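Long-range contact in CELL division control protein 6 (Pyrobaculum aerophilum, PDB 1FNN), which probably helps regulate the initiation of DNA replication as an AAA+ ATPase of the Cdc6/Cdc18 family that binds ADP and magnesium: residues A[131-135]-A[162-167]. Sequence-based numbering, arbitrary orientation.
Sequences LDDAF and LVIVGH
The C-terminal end of the Walker B strand, 127-132, pairs here with strand 160-166 in the parallel sheet of the AAA+ ATPase domain. Two backbone bonds flank I164, the parallel-bridge partner of L131: L131 N to V163 O at 2.8 Å, and V165 N to L131 O at 3.1 Å, bent to 145° at the hydrogen. Beyond the strand end A134 N, in place of D133 N, takes V165 O at 2.8 Å, tying the turn to the neighbouring strand. L131 CG is 4.0 Å from the CD1 methyl of L162, packed against helix 139-148 through L142 and F145 on L131 and I146 on L162. D132 is a magnesium-site residue beside the P-loop, yet here its side chain stays about 4 Å from the bound ion, too far for direct coordination. Its OD1 lies 3.2 Å from V165 CG1 and accepts D133 N on its anti side, while OD2 is hydrogen-bonded to T58 OG1 and Y78 OH; these bonds restrain carboxylate rotation. V165 also touches K57 of the P-loop. A chi1 of 48° turns the F135 ring toward H167, in an offset stack (centroids 4.2 Å apart, planes at 30°) whose exact closeness is doubtful; G166 CA meets the F135 edge in plane.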
ATOM      1  N   LEU A 131      15.554   8.384   6.877  1.00 34.83           N
ATOM      2  CA  LEU A 131      15.003   7.692   8.055  1.00 37.08           C
ATOM      3  C   LEU A 131      13.593   7.225   7.744  1.00 39.55           C
ATOM      4  O   LEU A 131      12.638   8.005   7.911  1.00 37.56           O
ATOM      5  CB  LEU A 131      15.034   8.662   9.249  1.00 38.39           C
ATOM      6  CG  LEU A 131      16.416   9.243   9.563  1.00 38.48           C
ATOM      7  CD1 LEU A 131      16.330  10.245  10.721  1.00 40.29           C
ATOM      8  CD2 LEU A 131      17.438   8.150   9.895  1.00 37.81           C
ATOM      9  N   ASP A 132      13.467   6.008   7.212  1.00 36.42           N
ATOM     10  CA  ASP A 132      12.189   5.468   6.791  1.00 38.27           C
ATOM     11  C   ASP A 132      11.389   5.006   8.010  1.00 39.06           C
ATOM     12  O   ASP A 132      11.961   4.739   9.067  1.00 38.22           O
ATOM     13  CB  ASP A 132      12.353   4.268   5.834  1.00 33.33           C
ATOM     14  CG  ASP A 132      11.218   4.178   4.843  1.00 37.20           C
ATOM     15  OD1 ASP A 132      10.145   4.804   5.075  1.00 33.52           O
ATOM     16  OD2 ASP A 132      11.364   3.485   3.815  1.00 35.56           O
ATOM     17  N   ASP A 133      10.080   5.069   7.908  1.00 37.14           N
ATOM     18  CA  ASP A 133       9.179   4.790   9.027  1.00 43.08           C
ATOM     19  C   ASP A 133       9.691   5.363  10.332  1.00 42.93           C
ATOM     20  O   ASP A 133       9.784   4.664  11.341  1.00 42.69           O
ATOM     21  CB  ASP A 133       8.935   3.286   9.220  1.00 51.83           C
ATOM     22  CG  ASP A 133       8.347   2.745   7.919  1.00 54.15           C
ATOM     23  OD1 ASP A 133       7.516   3.466   7.320  1.00 55.50           O
ATOM     24  OD2 ASP A 133       8.761   1.624   7.580  1.00 66.68           O
ATOM     25  N   ALA A 134       9.925   6.662  10.301  1.00 43.81           N
ATOM     26  CA  ALA A 134      10.484   7.421  11.396  1.00 44.85           C
ATOM     27  C   ALA A 134       9.569   7.694  12.567  1.00 47.06           C
ATOM     28  O   ALA A 134      10.091   8.031  13.640  1.00 47.77           O
ATOM     29  CB  ALA A 134      11.036   8.735  10.824  1.00 46.68           C
ATOM     30  N   PHE A 135       8.298   7.386  12.486  1.00 46.59           N
ATOM     31  CA  PHE A 135       7.364   7.400  13.604  1.00 52.50           C
ATOM     32  C   PHE A 135       7.793   6.405  14.671  1.00 54.76           C
ATOM     33  O   PHE A 135       7.541   6.619  15.864  1.00 56.88           O
ATOM     34  CB  PHE A 135       5.913   7.090  13.192  1.00 52.18           C
ATOM     35  CG  PHE A 135       5.736   5.894  12.314  1.00 51.67           C
ATOM     36  CD1 PHE A 135       5.505   4.638  12.840  1.00 52.38           C
ATOM     37  CD2 PHE A 135       5.796   6.017  10.937  1.00 57.20           C
ATOM     38  CE1 PHE A 135       5.341   3.537  12.023  1.00 51.93           C
ATOM     39  CE2 PHE A 135       5.637   4.932  10.102  1.00 51.12           C
ATOM     40  CZ  PHE A 135       5.408   3.681  10.653  1.00 56.77           C
ATOM     41  N   LEU A 162      18.569  15.030   4.093  1.00 35.86           N
ATOM     42  CA  LEU A 162      17.819  14.163   4.995  1.00 32.86           C
ATOM     43  C   LEU A 162      16.366  14.010   4.563  1.00 38.10           C
ATOM     44  O   LEU A 162      15.644  15.013   4.337  1.00 36.32           O
ATOM     45  CB  LEU A 162      17.852  14.774   6.405  1.00 35.62           C
ATOM     46  CG  LEU A 162      16.944  14.032   7.400  1.00 38.11           C
ATOM     47  CD1 LEU A 162      17.448  12.615   7.686  1.00 37.27           C
ATOM     48  CD2 LEU A 162      16.817  14.846   8.690  1.00 43.36           C
ATOM     49  N   VAL A 163      15.946  12.766   4.335  1.00 36.20           N
ATOM     50  CA  VAL A 163      14.527  12.508   4.090  1.00 32.77           C
ATOM     51  C   VAL A 163      13.997  11.688   5.276  1.00 37.96           C
ATOM     52  O   VAL A 163      14.611  10.656   5.634  1.00 37.18           O
ATOM     53  CB  VAL A 163      14.284  11.733   2.784  1.00 36.90           C
ATOM     54  CG1 VAL A 163      12.802  11.341   2.628  1.00 38.00           C
ATOM     55  CG2 VAL A 163      14.639  12.613   1.588  1.00 36.48           C
ATOM     56  N   ILE A 164      12.865  12.096   5.851  1.00 32.73           N
ATOM     57  CA  ILE A 164      12.199  11.327   6.889  1.00 35.97           C
ATOM     58  C   ILE A 164      10.773  10.958   6.434  1.00 37.39           C
ATOM     59  O   ILE A 164      10.188  11.603   5.545  1.00 39.81           O
ATOM     60  CB  ILE A 164      12.092  12.045   8.240  1.00 41.87           C
ATOM     61  CG1 ILE A 164      11.063  13.169   8.164  1.00 42.61           C
ATOM     62  CG2 ILE A 164      13.453  12.579   8.682  1.00 42.14           C
ATOM     63  CD1 ILE A 164      10.848  13.856   9.510  1.00 55.89           C
ATOM     64  N   VAL A 165      10.347   9.781   6.873  1.00 36.65           N
ATOM     65  CA  VAL A 165       9.123   9.186   6.375  1.00 38.68           C
ATOM     66  C   VAL A 165       8.137   8.845   7.493  1.00 38.52           C
ATOM     67  O   VAL A 165       8.516   8.310   8.520  1.00 37.44           O
ATOM     68  CB  VAL A 165       9.439   7.903   5.585  1.00 34.79           C
ATOM     69  CG1 VAL A 165       8.156   7.295   5.025  1.00 32.99           C
ATOM     70  CG2 VAL A 165      10.417   8.113   4.439  1.00 35.41           C
ATOM     71  N   GLY A 166       6.878   9.314   7.337  1.00 43.44           N
ATOM     72  CA  GLY A 166       5.874   9.010   8.359  1.00 41.42           C
ATOM     73  C   GLY A 166       4.531   8.717   7.696  1.00 42.80           C
ATOM     74  O   GLY A 166       4.382   8.724   6.484  1.00 38.94           O
ATOM     75  N   HIS A 167       3.524   8.434   8.521  1.00 45.94           N
ATOM     76  CA  HIS A 167       2.185   8.133   8.063  1.00 47.28           C
ATOM     77  C   HIS A 167       1.317   9.376   7.905  1.00 48.58           C
ATOM     78  O   HIS A 167       0.521   9.427   6.972  1.00 48.52           O
ATOM     79  CB  HIS A 167       1.438   7.208   9.047  1.00 50.54           C
ATOM     80  CG  HIS A 167       1.944   5.799   8.909  1.00 49.03           C
ATOM     81  ND1 HIS A 167       1.988   4.912   9.960  1.00 52.74           N
ATOM     82  CD2 HIS A 167       2.429   5.138   7.821  1.00 54.54           C
ATOM     83  CE1 HIS A 167       2.473   3.765   9.540  1.00 50.09           C
ATOM     84  NE2 HIS A 167       2.749   3.875   8.252  1.00 54.31           N
TER